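Local coordinates for variant surface glycoprotein MITAT 1.1 (PDB 5LY9) that forms, as a GPI-anchored dimer, a dense coat on the trypanosome surface that is switched antigenically to evade the host immune response, at residues L21-G26 against K153-T158. Numbering follows the deposited sequence.
Sequences LSKVSG and KPEAAT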
ATOM      1  N   LEU A  21      14.815  -7.160  -1.323  1.00 19.45           N
ATOM      2  CA  LEU A  21      13.392  -7.113  -1.600  1.00 20.23           C
ATOM      3  C   LEU A  21      12.550  -7.261  -0.348  1.00 19.81           C
ATOM      4  O   LEU A  21      11.457  -6.742  -0.261  1.00 19.72           O
ATOM      5  CB  LEU A  21      12.965  -8.050  -2.712  1.00 20.56           C
ATOM      6  CG  LEU A  21      13.548  -7.914  -4.122  1.00 20.35           C
ATOM      7  CD1 LEU A  21      12.998  -9.074  -4.961  1.00 23.06           C
ATOM      8  CD2 LEU A  21      13.154  -6.571  -4.710  1.00 21.33           C
ATOM      9  N   SER A  22      13.069  -7.948   0.646  1.00 20.50           N
ATOM     10  CA  SER A  22      12.367  -8.230   1.884  1.00 20.60           C
ATOM     11  C   SER A  22      11.957  -6.941   2.607  1.00 19.84           C
ATOM     12  O   SER A  22      10.959  -6.971   3.301  1.00 18.92           O
ATOM     13  CB  SER A  22      13.239  -9.130   2.803  1.00 22.29           C
ATOM     14  OG  SER A  22      14.225  -8.339   3.369  1.00 25.16           O
ATOM     15  N   LYS A  23      12.636  -5.815   2.372  1.00 19.70           N
ATOM     16  CA  LYS A  23      12.328  -4.565   3.058  1.00 20.03           C
ATOM     17  C   LYS A  23      11.515  -3.591   2.263  1.00 19.37           C
ATOM     18  O   LYS A  23      11.134  -2.561   2.801  1.00 19.96           O
ATOM     19  CB  LYS A  23      13.591  -3.849   3.561  1.00 21.62           C
ATOM     20  CG  LYS A  23      14.308  -4.577   4.679  1.00 25.12           C
ATOM     21  CD  LYS A  23      15.360  -3.688   5.374  1.00 27.74           C
ATOM     22  CE  LYS A  23      15.804  -4.331   6.685  1.00 31.09           C
ATOM     23  NZ  LYS A  23      16.830  -3.390   7.258  1.00 33.29           N
ATOM     24  N   VAL A  24      11.219  -3.896   1.009  1.00 19.28           N
ATOM     25  CA  VAL A  24      10.500  -2.942   0.184  1.00 19.31           C
ATOM     26  C   VAL A  24       9.128  -2.581   0.759  1.00 19.23           C
ATOM     27  O   VAL A  24       8.774  -1.414   0.771  1.00 19.49           O
ATOM     28  CB  VAL A  24      10.415  -3.407  -1.316  1.00 19.26           C
ATOM     29  CG1 VAL A  24       9.448  -2.531  -2.116  1.00 19.83           C
ATOM     30  CG2 VAL A  24      11.812  -3.421  -1.928  1.00 19.76           C
ATOM     31  N   SER A  25       8.356  -3.546   1.244  1.00 19.60           N
ATOM     32  CA  SER A  25       7.017  -3.302   1.809  1.00 19.64           C
ATOM     33  C   SER A  25       7.079  -2.327   2.936  1.00 20.03           C
ATOM     34  O   SER A  25       6.300  -1.340   3.013  1.00 19.99           O
ATOM     35  CB  SER A  25       6.312  -4.586   2.216  1.00 21.39           C
ATOM     36  OG  SER A  25       6.197  -5.374   1.026  1.00 23.72           O
ATOM     37  N   GLY A  26       8.011  -2.602   3.856  1.00 19.35           N
ATOM     38  CA  GLY A  26       8.282  -1.720   4.971  1.00 19.83           C
ATOM     39  C   GLY A  26       8.746  -0.326   4.615  1.00 19.75           C
ATOM     40  O   GLY A  26       8.372   0.666   5.270  1.00 19.79           O
ATOM     41  N   LYS A 153       6.828  -3.279   8.809  1.00 23.08           N
ATOM     42  CA  LYS A 153       7.083  -2.164   9.706  1.00 25.34           C
ATOM     43  C   LYS A 153       7.985  -1.162   9.004  1.00 24.13           C
ATOM     44  O   LYS A 153       8.565  -1.433   7.955  1.00 24.72           O
ATOM     45  CB  LYS A 153       7.778  -2.727  10.982  1.00 28.24           C
ATOM     46  CG  LYS A 153       9.086  -3.427  10.665  1.00 32.11           C
ATOM     47  CD  LYS A 153       9.718  -4.125  11.901  1.00 38.95           C
ATOM     48  CE  LYS A 153      11.098  -4.716  11.496  1.00 42.33           C
ATOM     49  NZ  LYS A 153      11.728  -5.448  12.616  1.00 50.25           N
ATOM     50  N   PRO A 154       8.068   0.046   9.528  1.00 25.11           N
ATOM     51  CA  PRO A 154       8.833   1.015   8.732  1.00 25.62           C
ATOM     52  C   PRO A 154      10.284   0.545   8.559  1.00 28.26           C
ATOM     53  O   PRO A 154      10.838  -0.100   9.472  1.00 33.83           O
ATOM     54  CB  PRO A 154       8.731   2.298   9.542  1.00 28.14           C
ATOM     55  CG  PRO A 154       7.560   2.137  10.441  1.00 26.60           C
ATOM     56  CD  PRO A 154       7.369   0.654  10.680  1.00 26.07           C
ATOM     57  N   GLU A 155      10.824   0.660   7.359  1.00 27.12           N
ATOM     58  CA  GLU A 155      12.179   0.212   7.044  1.00 29.39           C
ATOM     59  C   GLU A 155      12.805   1.161   6.097  1.00 28.81           C
ATOM     60  O   GLU A 155      12.146   1.865   5.326  1.00 31.61           O
ATOM     61  CB  GLU A 155      12.235  -1.135   6.225  1.00 31.71           C
ATOM     62  CG  GLU A 155      11.471  -2.328   6.727  1.00 30.41           C
ATOM     63  CD  GLU A 155      12.183  -3.156   7.757  1.00 32.22           C
ATOM     64  OE1 GLU A 155      11.620  -4.203   8.128  1.00 32.06           O
ATOM     65  OE2 GLU A 155      13.284  -2.794   8.200  1.00 31.34           O
ATOM     66  N   ALA A 156      14.144   1.135   6.096  1.00 26.45           N
ATOM     67  CA  ALA A 156      14.896   1.750   5.026  1.00 28.47           C
ATOM     68  C   ALA A 156      15.568   0.555   4.327  1.00 28.54           C
ATOM     69  O   ALA A 156      16.430  -0.090   4.901  1.00 32.24           O
ATOM     70  CB  ALA A 156      15.913   2.685   5.580  1.00 29.52           C
ATOM     71  N   ALA A 157      15.178   0.318   3.089  1.00 25.70           N
ATOM     72  CA  ALA A 157      15.732  -0.779   2.275  1.00 24.03           C
ATOM     73  C   ALA A 157      17.030  -0.390   1.577  1.00 24.30           C
ATOM     74  O   ALA A 157      17.370   0.804   1.372  1.00 24.25           O
ATOM     75  CB  ALA A 157      14.707  -1.145   1.264  1.00 22.89           C
ATOM     76  N   THR A 158      17.823  -1.396   1.229  1.00 23.18           N
ATOM     77  CA  THR A 158      19.009  -1.142   0.451  1.00 24.08           C
ATOM     78  C   THR A 158      18.632  -0.893  -1.003  1.00 24.74           C
ATOM     79  O   THR A 158      17.555  -1.224  -1.419  1.00 23.61           O
ATOM     80  CB  THR A 158      20.020  -2.247   0.587  1.00 24.46           C
ATOM     81  OG1 THR A 158      19.476  -3.510   0.152  1.00 24.95           O
ATOM     82  CG2 THR A 158      20.495  -2.353   2.021  1.00 25.57           C
TER
HETATM   83  O   HOH W   1      18.471  -2.067   4.860  1.00 30.59           O
HETATM   84  O   HOH W   2      15.519  -0.752   8.122  1.00 40.64           O
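Lys23 and Glu155 carry the polar side of this contact. Their side chains cross at about a right angle, and the salt bridge is long, with Lys23 NZ 3.7 Å from Glu155 OE2; the same oxygen lies nearer the lysine's aliphatic part, at 3.3 Å from Lys23 CE. Water fills in the ionic pairing. One molecule accepts from Lys23 NZ and from Ala156 N while donating to Glu155 OE2 (3.0 Å), and a second accepts from Lys23 NZ and donates to Ala156 O (2.8 Å), so the ammonium is tied to both the carboxylate and the backbone of the loop.

The backbone evidence centres on Gly26. Its O receives a weak, bent hydrogen bond from Glu155 N (3.2 Å, 141° at the hydrogen) and a CA-H...O contact from Pro154 CA. Packing is close on the glycine itself: Lys153 O stands 3.0 Å from Gly26 CA, and Glu155 CG packs on the same CA, so the glycine backbone itself is the contact surface. The bend of Glu155 at chi2 (-84°) turns its carboxylate from the glycine toward Lys23.

Nonpolar packing is small: Ala157 CB rests 3.7 Å from Lys23 CB. Beyond the pair, Glu27 accepts from Ala157 N, and Val24 faces helix 62-114.

Leu21 to Val24 form a type I turn, closed by Val24 N to Leu21 O, which presents Lys23 to the loop. The arrangement thus lays an irregular surface loop over this turn and the long helix 24-55, within the elongated helical-bundle architecture of the A-type VSG N-terminal domain.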